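PDB 3T69: probable 2-dehydro-3-deoxygalactonokinase DgoK1 from Sinorhizobium meliloti, which probably phosphorylates 2-dehydro-3-deoxy-D-galactonate with ATP in the DeLey-Doudoroff breakdown of galactose, yielding the 6-phospho sugar acid and ADP. Local coordinates for residues B[169-179]-B[237-248]; B[196-206]-B[272-281]. All blocks are in the same frame, centred on the assembly; numbering follows the deposited sequence.

Contact 1: B[169-179]-B[237-248]; sequences FMTGELFDTIA and RAQLSGTLIGLE
Phe175 is the large bump of helix 171-179, and it drops as a knob into the hollow that Arg237, Leu240, Ser241 and Leu244 form on helix 237-248. With CG anti to the backbone N (chi1 177°), the ring swings out across the gap toward helix 237-248, and CD2 comes to 3.7 Å from CG of Leu240. The broad, flat ring fills the hollow among these four residues, with the carbonyl O of Arg237 at its edge, in its plane, which is compatible with the slightly positive ring hydrogens. The same residue closes the rim: its chain bends at chi2, bringing the guanidinium round with one face toward Phe175 CZ, the two planes 84° apart.

Leu244 answers from the other helix, pushing CD1 against the start of the Phe175 side chain, 3.5 Å from CB. Ile178 and Ala179 meet the methyls of Leu240, the small alanine allowing the branched leucine close to the backbone. The axes of the two short segments pass 9.7 Å apart, nearly antiparallel with 152° between their directions, among the helices of a sugar kinase assigned to the ASKHA superfamily.

At the far end the chemistry turns polar. Thr171 gives its hydroxyl to Glu248, OG1 to OE1 2.9 Å, and OE1 is approached almost along its C-O bond. Glu248 is buried, but Trp155 and Ser153 bind its OE2, and the aliphatic part of the glutamate is useful too: CG rests over the face of Phe169, 4.3 Å from the ring centroid, in a CH-pi contact.

Contact 2: B[196-206]-B[272-281]; sequences AGSAAFTDAVS and TLYRTALESQ
Apolar packing centres on Phe201, whose ring reaches from helix 199-206 toward helix 272-280. The ring is carried out from its helix and across the gap by a trans first torsion (chi1 -180°). Leu273 CD1 lies over one face, 3.9 Å from the centroid and 15° off the normal, a CH-pi contact, while Val205 CG2 from the ring's own helix covers the opposite face. Ala277 meets the edge, its CB 3.6 Å from Phe201 CE2; a single methyl is small enough to let an aromatic edge come up to the helix. Ala196, in the loop leading to the helix, extends this patch with its CB 3.8 Å from Leu273 CD1.

Mixed contacts lie beside it. Thr276 turns CG2 toward the carbonyl O of Ala196 and spends OG1 on its own helix, bonding to Thr272 O. Thr202 likewise offers a methyl, CG2, to CB of Ser280.

Hydrogen bonding across the gap is left to Gln281. Its chain folds back at chi2, and NE2 donates to Ser206 OG at 3.1 Å, nearly straight and in the amide plane; CG1 of Val205 packs against the same nitrogen. Ser206 OG in turn donates to Thr202 O, so the serine hydroxyl is both acceptor and donor. NE2 also reaches Ser280 OG, more bent, at 138°. Two hydroxyl partners would limit the rotation of the amide, so this end of the contact depends on direction as well as on close fit.

Contact 1 is the more buried and contact 2 the more peripheral, and no segment is shared, though the helices pack together: helix 237-248 lies against both helices of contact 2, with Ser241 on Phe201 and Ile245 on Ala277. Each has a phenylalanine at its centre, but Phe175 enters a hole between near-antiparallel helices, whereas Phe201 bridges helices inclined at 54° and shares the work with Ala196. The polar parts differ with place. Contact 1 buries a carboxylate, while contact 2 uses neutral amide and hydroxyl groups. Tyr274 joins them, its OH probably bonding Glu248 OE1 and lying close to Thr171 OG1. The second subunit touches contact 1 but not contact 2.

Contact 1: B[169-179]-B[237-248]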
ATOM      1  N   PHE B 169      11.698  -0.716  -4.527  1.00 39.09           N
ATOM      2  CA  PHE B 169      10.645  -0.023  -3.830  1.00 37.91           C
ATOM      3  C   PHE B 169       9.451  -0.281  -4.687  1.00 38.21           C
ATOM      4  O   PHE B 169       9.520  -0.104  -5.901  1.00 38.70           O
ATOM      5  CB  PHE B 169      10.945   1.461  -3.773  1.00 37.64           C
ATOM      6  CG  PHE B 169      12.023   1.837  -2.775  1.00 36.91           C
ATOM      7  CD1 PHE B 169      11.701   2.151  -1.476  1.00 34.29           C
ATOM      8  CD2 PHE B 169      13.362   1.888  -3.153  1.00 35.75           C
ATOM      9  CE1 PHE B 169      12.682   2.502  -0.558  1.00 34.94           C
ATOM     10  CE2 PHE B 169      14.337   2.236  -2.254  1.00 34.59           C
ATOM     11  CZ  PHE B 169      13.980   2.552  -0.932  1.00 36.27           C
ATOM     12  N   MET B 170       8.352  -0.733  -4.103  1.00 38.52           N
ATOM     13  CA  MET B 170       7.249  -1.236  -4.934  1.00 38.47           C
ATOM     14  C   MET B 170       6.208  -0.154  -5.213  1.00 39.94           C
ATOM     15  O   MET B 170       4.993  -0.417  -5.233  1.00 40.31           O
ATOM     16  CB  MET B 170       6.647  -2.558  -4.400  1.00 37.59           C
ATOM     17  CG  MET B 170       6.242  -2.646  -2.902  1.00 35.67           C
ATOM     18  SD  MET B 170       5.676  -4.322  -2.447  1.00 26.83           S
ATOM     19  CE  MET B 170       4.100  -4.376  -3.267  1.00 28.34           C
ATOM     20  N   THR B 171       6.709   1.058  -5.489  1.00 40.59           N
ATOM     21  CA  THR B 171       5.861   2.248  -5.566  1.00 40.85           C
ATOM     22  C   THR B 171       4.829   2.159  -6.678  1.00 39.70           C
ATOM     23  O   THR B 171       3.673   2.452  -6.465  1.00 40.34           O
ATOM     24  CB  THR B 171       6.702   3.586  -5.603  1.00 41.26           C
ATOM     25  OG1 THR B 171       7.456   3.615  -6.774  1.00 43.85           O
ATOM     26  CG2 THR B 171       7.733   3.653  -4.450  1.00 41.99           C
ATOM     27  N   GLY B 172       5.204   1.712  -7.858  1.00 38.97           N
ATOM     28  CA  GLY B 172       4.198   1.608  -8.910  1.00 38.24           C
ATOM     29  C   GLY B 172       3.043   0.656  -8.647  1.00 38.51           C
ATOM     30  O   GLY B 172       1.907   0.978  -8.924  1.00 38.72           O
ATOM     31  N   GLU B 173       3.343  -0.542  -8.153  1.00 39.42           N
ATOM     32  CA  GLU B 173       2.326  -1.553  -7.822  1.00 39.97           C
ATOM     33  C   GLU B 173       1.449  -1.095  -6.644  1.00 40.23           C
ATOM     34  O   GLU B 173       0.225  -1.370  -6.616  1.00 41.43           O
ATOM     35  CB  GLU B 173       2.985  -2.921  -7.523  1.00 39.82           C
ATOM     36  CG  GLU B 173       2.009  -4.094  -7.439  1.00 41.21           C
ATOM     37  CD  GLU B 173       2.682  -5.473  -7.286  1.00 45.36           C
ATOM     38  OE1 GLU B 173       3.878  -5.524  -6.870  1.00 47.07           O
ATOM     39  OE2 GLU B 173       2.003  -6.500  -7.570  1.00 43.24           O
ATOM     40  N   LEU B 174       2.056  -0.393  -5.688  1.00 39.80           N
ATOM     41  CA  LEU B 174       1.297   0.233  -4.623  1.00 40.57           C
ATOM     42  C   LEU B 174       0.395   1.316  -5.180  1.00 41.63           C
ATOM     43  O   LEU B 174      -0.780   1.378  -4.824  1.00 42.14           O
ATOM     44  CB  LEU B 174       2.188   0.784  -3.509  1.00 40.13           C
ATOM     45  CG  LEU B 174       2.915  -0.256  -2.637  1.00 39.81           C
ATOM     46  CD1 LEU B 174       3.858   0.352  -1.618  1.00 38.25           C
ATOM     47  CD2 LEU B 174       1.927  -1.225  -1.948  1.00 40.67           C
ATOM     48  N   PHE B 175       0.899   2.148  -6.081  1.00 42.96           N
ATOM     49  CA  PHE B 175       0.019   3.172  -6.643  1.00 44.72           C
ATOM     50  C   PHE B 175      -1.213   2.525  -7.258  1.00 45.08           C
ATOM     51  O   PHE B 175      -2.338   2.877  -6.911  1.00 43.98           O
ATOM     52  CB  PHE B 175       0.737   4.111  -7.634  1.00 45.15           C
ATOM     53  CG  PHE B 175      -0.188   5.116  -8.271  1.00 46.77           C
ATOM     54  CD1 PHE B 175      -0.869   4.803  -9.457  1.00 48.32           C
ATOM     55  CD2 PHE B 175      -0.394   6.358  -7.680  1.00 47.43           C
ATOM     56  CE1 PHE B 175      -1.743   5.719 -10.057  1.00 49.75           C
ATOM     57  CE2 PHE B 175      -1.251   7.283  -8.257  1.00 49.27           C
ATOM     58  CZ  PHE B 175      -1.945   6.966  -9.451  1.00 50.09           C
ATOM     59  N   ASP B 176      -0.987   1.528  -8.112  1.00 46.30           N
ATOM     60  CA  ASP B 176      -2.097   0.823  -8.756  1.00 47.81           C
ATOM     61  C   ASP B 176      -3.066   0.176  -7.806  1.00 47.25           C
ATOM     62  O   ASP B 176      -4.287   0.379  -7.932  1.00 47.82           O
ATOM     63  CB  ASP B 176      -1.623  -0.119  -9.869  1.00 48.40           C
ATOM     64  CG  ASP B 176      -1.246   0.667 -11.124  1.00 54.28           C
ATOM     65  OD1 ASP B 176      -0.033   0.870 -11.375  1.00 59.94           O
ATOM     66  OD2 ASP B 176      -2.172   1.174 -11.813  1.00 59.24           O
ATOM     67  N   THR B 177      -2.572  -0.588  -6.836  1.00 46.57           N
ATOM     68  CA  THR B 177      -3.560  -1.302  -6.042  1.00 46.56           C
ATOM     69  C   THR B 177      -4.267  -0.380  -5.057  1.00 45.60           C
ATOM     70  O   THR B 177      -5.422  -0.598  -4.736  1.00 44.68           O
ATOM     71  CB  THR B 177      -3.037  -2.570  -5.432  1.00 46.15           C
ATOM     72  OG1 THR B 177      -1.995  -2.244  -4.518  1.00 47.79           O
ATOM     73  CG2 THR B 177      -2.479  -3.434  -6.577  1.00 50.02           C
ATOM     74  N   ILE B 178      -3.573   0.668  -4.624  1.00 45.23           N
ATOM     75  CA  ILE B 178      -4.191   1.636  -3.751  1.00 44.53           C
ATOM     76  C   ILE B 178      -5.247   2.391  -4.553  1.00 45.46           C
ATOM     77  O   ILE B 178      -6.376   2.522  -4.068  1.00 45.63           O
ATOM     78  CB  ILE B 178      -3.188   2.581  -3.112  1.00 43.74           C
ATOM     79  CG1 ILE B 178      -2.246   1.791  -2.222  1.00 41.82           C
ATOM     80  CG2 ILE B 178      -3.905   3.652  -2.297  1.00 41.74           C
ATOM     81  CD1 ILE B 178      -1.283   2.648  -1.477  1.00 35.82           C
ATOM     82  N   ALA B 179      -4.902   2.827  -5.774  1.00 45.35           N
ATOM     83  CA  ALA B 179      -5.846   3.544  -6.621  1.00 46.01           C
ATOM     84  C   ALA B 179      -7.091   2.725  -7.005  1.00 47.20           C
ATOM     85  O   ALA B 179      -8.170   3.295  -7.167  1.00 46.43           O
ATOM     86  CB  ALA B 179      -5.156   4.100  -7.870  1.00 45.29           C
ATOM     87  N   ARG B 237      -5.052  12.111  -6.879  1.00 51.51           N
ATOM     88  CA  ARG B 237      -4.193  11.245  -7.667  1.00 50.03           C
ATOM     89  C   ARG B 237      -2.755  11.695  -7.544  1.00 49.44           C
ATOM     90  O   ARG B 237      -1.831  10.891  -7.334  1.00 49.59           O
ATOM     91  CB  ARG B 237      -4.650  11.348  -9.096  1.00 50.26           C
ATOM     92  CG  ARG B 237      -4.104  10.310 -10.047  1.00 52.32           C
ATOM     93  CD  ARG B 237      -5.187   9.838 -11.084  1.00 55.21           C
ATOM     94  NE  ARG B 237      -4.624   8.854 -12.019  1.00 55.86           N
ATOM     95  CZ  ARG B 237      -4.937   7.562 -12.051  1.00 56.27           C
ATOM     96  NH1 ARG B 237      -5.869   7.060 -11.226  1.00 55.90           N
ATOM     97  NH2 ARG B 237      -4.317   6.779 -12.924  1.00 54.26           N
ATOM     98  N   ALA B 238      -2.569  12.996  -7.645  1.00 48.04           N
ATOM     99  CA  ALA B 238      -1.257  13.576  -7.594  1.00 47.23           C
ATOM    100  C   ALA B 238      -0.668  13.388  -6.226  1.00 46.31           C
ATOM    101  O   ALA B 238       0.483  12.979  -6.097  1.00 46.50           O
ATOM    102  CB  ALA B 238      -1.330  15.074  -7.940  1.00 47.32           C
ATOM    103  N   GLN B 239      -1.455  13.747  -5.213  1.00 45.88           N
ATOM    104  CA  GLN B 239      -1.136  13.540  -3.792  1.00 45.52           C
ATOM    105  C   GLN B 239      -0.757  12.069  -3.548  1.00 44.68           C
ATOM    106  O   GLN B 239       0.325  11.756  -2.995  1.00 44.38           O
ATOM    107  CB  GLN B 239      -2.374  13.861  -2.991  1.00 45.87           C
ATOM    108  CG  GLN B 239      -2.137  14.542  -1.688  1.00 49.77           C
ATOM    109  CD  GLN B 239      -3.456  14.997  -1.064  1.00 55.11           C
ATOM    110  OE1 GLN B 239      -4.449  15.249  -1.781  1.00 55.75           O
ATOM    111  NE2 GLN B 239      -3.468  15.134   0.277  1.00 55.98           N
ATOM    112  N   LEU B 240      -1.636  11.174  -4.005  1.00 43.30           N
ATOM    113  CA  LEU B 240      -1.339   9.757  -3.972  1.00 43.33           C
ATOM    114  C   LEU B 240       0.008   9.397  -4.600  1.00 43.88           C
ATOM    115  O   LEU B 240       0.831   8.715  -3.953  1.00 43.92           O
ATOM    116  CB  LEU B 240      -2.439   8.926  -4.626  1.00 43.03           C
ATOM    117  CG  LEU B 240      -2.178   7.414  -4.600  1.00 40.83           C
ATOM    118  CD1 LEU B 240      -1.991   6.901  -3.194  1.00 42.91           C
ATOM    119  CD2 LEU B 240      -3.367   6.697  -5.178  1.00 39.62           C
ATOM    120  N   SER B 241       0.230   9.822  -5.849  1.00 43.11           N
ATOM    121  CA  SER B 241       1.442   9.462  -6.515  1.00 42.53           C
ATOM    122  C   SER B 241       2.589  10.104  -5.772  1.00 42.22           C
ATOM    123  O   SER B 241       3.606   9.451  -5.470  1.00 42.70           O
ATOM    124  CB  SER B 241       1.418   9.939  -7.948  1.00 43.35           C
ATOM    125  OG  SER B 241       2.656   9.596  -8.550  1.00 46.04           O
ATOM    126  N   GLY B 242       2.404  11.369  -5.420  1.00 40.80           N
ATOM    127  CA  GLY B 242       3.434  12.093  -4.777  1.00 40.04           C
ATOM    128  C   GLY B 242       3.864  11.486  -3.480  1.00 40.90           C
ATOM    129  O   GLY B 242       5.081  11.496  -3.155  1.00 42.09           O
ATOM    130  N   THR B 243       2.898  10.958  -2.714  1.00 40.13           N
ATOM    131  CA  THR B 243       3.210  10.408  -1.380  1.00 39.08           C
ATOM    132  C   THR B 243       4.112   9.198  -1.495  1.00 38.32           C
ATOM    133  O   THR B 243       5.178   9.083  -0.815  1.00 38.23           O
ATOM    134  CB  THR B 243       1.912  10.017  -0.576  1.00 40.11           C
ATOM    135  OG1 THR B 243       1.075  11.181  -0.389  1.00 40.43           O
ATOM    136  CG2 THR B 243       2.284   9.417   0.763  1.00 36.91           C
ATOM    137  N   LEU B 244       3.674   8.297  -2.363  1.00 36.95           N
ATOM    138  CA  LEU B 244       4.385   7.060  -2.630  1.00 36.83           C
ATOM    139  C   LEU B 244       5.797   7.360  -3.083  1.00 37.47           C
ATOM    140  O   LEU B 244       6.768   6.759  -2.573  1.00 37.91           O
ATOM    141  CB  LEU B 244       3.665   6.288  -3.714  1.00 36.14           C
ATOM    142  CG  LEU B 244       2.342   5.718  -3.235  1.00 37.23           C
ATOM    143  CD1 LEU B 244       1.734   4.917  -4.347  1.00 32.54           C
ATOM    144  CD2 LEU B 244       2.514   4.859  -1.896  1.00 36.43           C
ATOM    145  N   ILE B 245       5.910   8.310  -4.028  1.00 36.99           N
ATOM    146  CA  ILE B 245       7.193   8.633  -4.571  1.00 36.31           C
ATOM    147  C   ILE B 245       8.062   9.345  -3.520  1.00 36.16           C
ATOM    148  O   ILE B 245       9.291   9.066  -3.386  1.00 36.55           O
ATOM    149  CB  ILE B 245       7.109   9.393  -5.928  1.00 37.01           C
ATOM    150  CG1 ILE B 245       6.612   8.460  -7.016  1.00 36.86           C
ATOM    151  CG2 ILE B 245       8.511   9.841  -6.338  1.00 37.57           C
ATOM    152  CD1 ILE B 245       5.908   9.121  -8.174  1.00 40.53           C
ATOM    153  N   GLY B 246       7.453  10.232  -2.741  1.00 34.72           N
ATOM    154  CA  GLY B 246       8.245  10.909  -1.732  1.00 34.31           C
ATOM    155  C   GLY B 246       8.855   9.891  -0.807  1.00 34.56           C
ATOM    156  O   GLY B 246       9.996  10.031  -0.344  1.00 34.79           O
ATOM    157  N   LEU B 247       8.105   8.817  -0.580  1.00 35.61           N
ATOM    158  CA  LEU B 247       8.530   7.760   0.368  1.00 35.80           C
ATOM    159  C   LEU B 247       9.685   6.958  -0.168  1.00 35.31           C
ATOM    160  O   LEU B 247      10.711   6.777   0.525  1.00 34.74           O
ATOM    161  CB  LEU B 247       7.336   6.866   0.723  1.00 36.45           C
ATOM    162  CG  LEU B 247       7.522   5.647   1.586  1.00 36.05           C
ATOM    163  CD1 LEU B 247       8.067   5.990   2.932  1.00 37.34           C
ATOM    164  CD2 LEU B 247       6.186   5.092   1.753  1.00 39.71           C
ATOM    165  N   GLU B 248       9.546   6.508  -1.411  1.00 36.07           N
ATOM    166  CA  GLU B 248      10.707   5.958  -2.141  1.00 37.38           C
ATOM    167  C   GLU B 248      12.005   6.748  -1.974  1.00 38.05           C
ATOM    168  O   GLU B 248      13.081   6.182  -1.734  1.00 38.49           O
ATOM    169  CB  GLU B 248      10.432   5.933  -3.618  1.00 37.41           C
ATOM    170  CG  GLU B 248      11.603   5.330  -4.371  1.00 39.05           C
ATOM    171  CD  GLU B 248      11.245   4.962  -5.794  1.00 42.67           C
ATOM    172  OE1 GLU B 248      10.038   4.705  -6.058  1.00 43.13           O
ATOM    173  OE2 GLU B 248      12.182   4.941  -6.643  1.00 44.27           O
TER

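Contact 2: B[196-206]-B[272-281]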
ATOM      1  N   ALA B 196       2.275  16.590 -13.976  1.00 70.01           N
ATOM      2  CA  ALA B 196       3.517  16.512 -13.197  1.00 69.42           C
ATOM      3  C   ALA B 196       3.931  17.799 -12.459  1.00 69.16           C
ATOM      4  O   ALA B 196       4.542  17.758 -11.360  1.00 69.12           O
ATOM      5  CB  ALA B 196       4.661  16.049 -14.122  1.00 69.62           C
ATOM      6  N   GLY B 197       3.630  18.940 -13.081  1.00 68.63           N
ATOM      7  CA  GLY B 197       4.067  20.235 -12.554  1.00 67.70           C
ATOM      8  C   GLY B 197       3.221  20.708 -11.394  1.00 66.89           C
ATOM      9  O   GLY B 197       3.709  21.462 -10.544  1.00 66.47           O
ATOM     10  N   SER B 198       1.956  20.259 -11.364  1.00 66.44           N
ATOM     11  CA  SER B 198       0.971  20.688 -10.354  1.00 65.48           C
ATOM     12  C   SER B 198       1.605  20.609  -8.990  1.00 64.56           C
ATOM     13  O   SER B 198       2.389  19.691  -8.716  1.00 64.40           O
ATOM     14  CB  SER B 198      -0.313  19.856 -10.400  1.00 65.59           C
ATOM     15  OG  SER B 198      -0.176  18.654  -9.654  1.00 66.46           O
ATOM     16  N   ALA B 199       1.291  21.603  -8.162  1.00 63.68           N
ATOM     17  CA  ALA B 199       1.849  21.718  -6.815  1.00 62.11           C
ATOM     18  C   ALA B 199       1.331  20.595  -5.916  1.00 60.73           C
ATOM     19  O   ALA B 199       2.030  20.164  -4.998  1.00 60.74           O
ATOM     20  CB  ALA B 199       1.535  23.095  -6.222  1.00 62.17           C
ATOM     21  N   ALA B 200       0.115  20.124  -6.187  1.00 59.21           N
ATOM     22  CA  ALA B 200      -0.413  18.964  -5.485  1.00 58.68           C
ATOM     23  C   ALA B 200       0.668  17.858  -5.444  1.00 58.55           C
ATOM     24  O   ALA B 200       0.985  17.336  -4.362  1.00 58.55           O
ATOM     25  CB  ALA B 200      -1.701  18.474  -6.115  1.00 58.02           C
ATOM     26  N   PHE B 201       1.293  17.583  -6.595  1.00 57.67           N
ATOM     27  CA  PHE B 201       2.338  16.565  -6.688  1.00 56.65           C
ATOM     28  C   PHE B 201       3.616  16.804  -5.890  1.00 55.89           C
ATOM     29  O   PHE B 201       4.041  15.916  -5.142  1.00 56.81           O
ATOM     30  CB  PHE B 201       2.662  16.193  -8.144  1.00 56.82           C
ATOM     31  CG  PHE B 201       3.736  15.141  -8.274  1.00 56.79           C
ATOM     32  CD1 PHE B 201       3.447  13.787  -8.044  1.00 59.06           C
ATOM     33  CD2 PHE B 201       5.041  15.492  -8.606  1.00 56.59           C
ATOM     34  CE1 PHE B 201       4.462  12.796  -8.149  1.00 58.37           C
ATOM     35  CE2 PHE B 201       6.065  14.519  -8.704  1.00 57.11           C
ATOM     36  CZ  PHE B 201       5.770  13.167  -8.486  1.00 56.46           C
ATOM     37  N   THR B 202       4.258  17.955  -6.034  1.00 54.44           N
ATOM     38  CA  THR B 202       5.530  18.157  -5.321  1.00 53.28           C
ATOM     39  C   THR B 202       5.349  18.448  -3.841  1.00 53.65           C
ATOM     40  O   THR B 202       6.296  18.256  -3.058  1.00 53.97           O
ATOM     41  CB  THR B 202       6.440  19.266  -5.943  1.00 53.28           C
ATOM     42  OG1 THR B 202       5.752  20.535  -5.955  1.00 51.45           O
ATOM     43  CG2 THR B 202       6.866  18.877  -7.340  1.00 52.73           C
ATOM     44  N   ASP B 203       4.171  18.955  -3.451  1.00 53.60           N
ATOM     45  CA  ASP B 203       3.861  19.083  -2.018  1.00 54.20           C
ATOM     46  C   ASP B 203       3.868  17.690  -1.363  1.00 52.63           C
ATOM     47  O   ASP B 203       4.553  17.502  -0.346  1.00 52.87           O
ATOM     48  CB  ASP B 203       2.502  19.763  -1.751  1.00 55.57           C
ATOM     49  CG  ASP B 203       2.476  21.257  -2.114  1.00 58.93           C
ATOM     50  OD1 ASP B 203       3.572  21.883  -2.219  1.00 59.02           O
ATOM     51  OD2 ASP B 203       1.323  21.784  -2.284  1.00 60.85           O
ATOM     52  N   ALA B 204       3.130  16.743  -1.971  1.00 50.55           N
ATOM     53  CA  ALA B 204       3.035  15.349  -1.529  1.00 49.14           C
ATOM     54  C   ALA B 204       4.414  14.726  -1.357  1.00 48.87           C
ATOM     55  O   ALA B 204       4.738  14.178  -0.276  1.00 49.43           O
ATOM     56  CB  ALA B 204       2.223  14.551  -2.486  1.00 48.25           C
ATOM     57  N   VAL B 205       5.237  14.868  -2.397  1.00 47.46           N
ATOM     58  CA  VAL B 205       6.618  14.369  -2.407  1.00 45.90           C
ATOM     59  C   VAL B 205       7.452  14.993  -1.323  1.00 46.31           C
ATOM     60  O   VAL B 205       8.289  14.332  -0.717  1.00 46.84           O
ATOM     61  CB  VAL B 205       7.333  14.633  -3.786  1.00 45.37           C
ATOM     62  CG1 VAL B 205       8.787  14.240  -3.733  1.00 42.97           C
ATOM     63  CG2 VAL B 205       6.625  13.931  -4.922  1.00 42.07           C
ATOM     64  N   SER B 206       7.263  16.270  -1.080  1.00 46.57           N
ATOM     65  CA  SER B 206       8.081  16.899  -0.062  1.00 47.76           C
ATOM     66  C   SER B 206       7.604  16.517   1.361  1.00 48.34           C
ATOM     67  O   SER B 206       8.409  16.098   2.195  1.00 47.87           O
ATOM     68  CB  SER B 206       8.148  18.424  -0.282  1.00 48.05           C
ATOM     69  OG  SER B 206       8.605  18.727  -1.608  1.00 49.42           O
ATOM     70  N   THR B 272       9.309  11.614 -16.734  1.00 58.36           N
ATOM     71  CA  THR B 272       9.098  13.040 -16.435  1.00 57.84           C
ATOM     72  C   THR B 272       8.783  13.169 -14.936  1.00 56.97           C
ATOM     73  O   THR B 272       9.591  13.744 -14.152  1.00 57.02           O
ATOM     74  CB  THR B 272       7.988  13.676 -17.352  1.00 58.26           C
ATOM     75  OG1 THR B 272       8.442  13.724 -18.716  1.00 59.64           O
ATOM     76  CG2 THR B 272       7.636  15.089 -16.918  1.00 58.08           C
ATOM     77  N   LEU B 273       7.658  12.574 -14.539  1.00 55.49           N
ATOM     78  CA  LEU B 273       7.263  12.455 -13.127  1.00 54.13           C
ATOM     79  C   LEU B 273       8.413  12.256 -12.119  1.00 52.77           C
ATOM     80  O   LEU B 273       8.492  12.971 -11.121  1.00 52.52           O
ATOM     81  CB  LEU B 273       6.251  11.334 -12.990  1.00 54.32           C
ATOM     82  CG  LEU B 273       5.172  11.490 -11.913  1.00 56.93           C
ATOM     83  CD1 LEU B 273       4.433  12.832 -12.034  1.00 57.90           C
ATOM     84  CD2 LEU B 273       4.167  10.325 -12.036  1.00 58.06           C
ATOM     85  N   TYR B 274       9.329  11.328 -12.381  1.00 51.47           N
ATOM     86  CA  TYR B 274      10.455  11.151 -11.478  1.00 50.73           C
ATOM     87  C   TYR B 274      11.534  12.233 -11.483  1.00 51.93           C
ATOM     88  O   TYR B 274      12.159  12.492 -10.438  1.00 51.15           O
ATOM     89  CB  TYR B 274      11.102   9.773 -11.647  1.00 50.65           C
ATOM     90  CG  TYR B 274      10.457   8.659 -10.838  1.00 46.77           C
ATOM     91  CD1 TYR B 274      11.082   8.139  -9.705  1.00 44.17           C
ATOM     92  CD2 TYR B 274       9.232   8.129 -11.198  1.00 42.28           C
ATOM     93  CE1 TYR B 274      10.496   7.090  -8.944  1.00 39.02           C
ATOM     94  CE2 TYR B 274       8.650   7.088 -10.452  1.00 40.45           C
ATOM     95  CZ  TYR B 274       9.282   6.592  -9.331  1.00 38.62           C
ATOM     96  OH  TYR B 274       8.699   5.567  -8.623  1.00 40.13           O
ATOM     97  N   ARG B 275      11.778  12.862 -12.641  1.00 53.53           N
ATOM     98  CA  ARG B 275      12.857  13.877 -12.720  1.00 53.85           C
ATOM     99  C   ARG B 275      12.306  15.038 -11.948  1.00 53.95           C
ATOM    100  O   ARG B 275      13.011  15.691 -11.154  1.00 53.88           O
ATOM    101  CB  ARG B 275      13.163  14.293 -14.196  1.00 54.52           C
ATOM    102  N   THR B 276      11.014  15.262 -12.185  1.00 53.86           N
ATOM    103  CA  THR B 276      10.271  16.319 -11.524  1.00 54.86           C
ATOM    104  C   THR B 276      10.369  16.104 -10.014  1.00 55.23           C
ATOM    105  O   THR B 276      10.776  17.000  -9.243  1.00 55.90           O
ATOM    106  CB  THR B 276       8.824  16.260 -11.980  1.00 54.91           C
ATOM    107  OG1 THR B 276       8.789  16.411 -13.396  1.00 54.88           O
ATOM    108  CG2 THR B 276       7.983  17.330 -11.341  1.00 56.01           C
ATOM    109  N   ALA B 277      10.047  14.882  -9.607  1.00 54.82           N
ATOM    110  CA  ALA B 277      10.046  14.558  -8.215  1.00 54.37           C
ATOM    111  C   ALA B 277      11.466  14.607  -7.646  1.00 53.98           C
ATOM    112  O   ALA B 277      11.677  15.084  -6.534  1.00 54.65           O
ATOM    113  CB  ALA B 277       9.362  13.200  -8.004  1.00 53.78           C
ATOM    114  N   LEU B 278      12.444  14.136  -8.401  1.00 53.91           N
ATOM    115  CA  LEU B 278      13.825  14.115  -7.886  1.00 54.68           C
ATOM    116  C   LEU B 278      14.514  15.498  -7.763  1.00 55.43           C
ATOM    117  O   LEU B 278      15.316  15.741  -6.824  1.00 56.19           O
ATOM    118  CB  LEU B 278      14.706  13.161  -8.711  1.00 54.21           C
ATOM    119  CG  LEU B 278      14.361  11.670  -8.677  1.00 53.48           C
ATOM    120  CD1 LEU B 278      14.839  10.980  -9.912  1.00 50.82           C
ATOM    121  CD2 LEU B 278      14.937  11.002  -7.431  1.00 53.38           C
ATOM    122  N   GLU B 279      14.231  16.390  -8.714  1.00 55.41           N
ATOM    123  CA  GLU B 279      14.819  17.714  -8.665  1.00 55.46           C
ATOM    124  C   GLU B 279      14.265  18.466  -7.468  1.00 55.46           C
ATOM    125  O   GLU B 279      15.048  18.998  -6.662  1.00 55.59           O
ATOM    126  CB  GLU B 279      14.611  18.460  -9.982  1.00 55.57           C
ATOM    127  CG  GLU B 279      15.635  18.045 -11.032  1.00 56.02           C
ATOM    128  CD  GLU B 279      15.223  18.319 -12.483  1.00 56.95           C
ATOM    129  OE1 GLU B 279      14.018  18.423 -12.824  1.00 56.86           O
ATOM    130  OE2 GLU B 279      16.150  18.387 -13.309  1.00 58.55           O
ATOM    131  N   SER B 280      12.934  18.457  -7.324  1.00 55.04           N
ATOM    132  CA  SER B 280      12.273  19.064  -6.155  1.00 54.78           C
ATOM    133  C   SER B 280      12.951  18.699  -4.836  1.00 54.45           C
ATOM    134  O   SER B 280      12.903  19.473  -3.893  1.00 53.95           O
ATOM    135  CB  SER B 280      10.769  18.758  -6.120  1.00 54.63           C
ATOM    136  OG  SER B 280      10.516  17.443  -5.658  1.00 55.50           O
ATOM    137  N   GLN B 281      13.615  17.544  -4.772  1.00 54.65           N
ATOM    138  CA  GLN B 281      14.336  17.182  -3.540  1.00 55.04           C
ATOM    139  C   GLN B 281      15.793  17.550  -3.569  1.00 55.91           C
ATOM    140  O   GLN B 281      16.552  17.136  -2.678  1.00 55.52           O
ATOM    141  CB  GLN B 281      14.149  15.706  -3.125  1.00 54.83           C
ATOM    142  CG  GLN B 281      12.687  15.282  -2.987  1.00 53.34           C
ATOM    143  CD  GLN B 281      11.857  16.260  -2.150  1.00 51.95           C
ATOM    144  OE1 GLN B 281      12.185  16.550  -0.989  1.00 52.44           O
ATOM    145  NE2 GLN B 281      10.775  16.764  -2.736  1.00 49.63           N
TER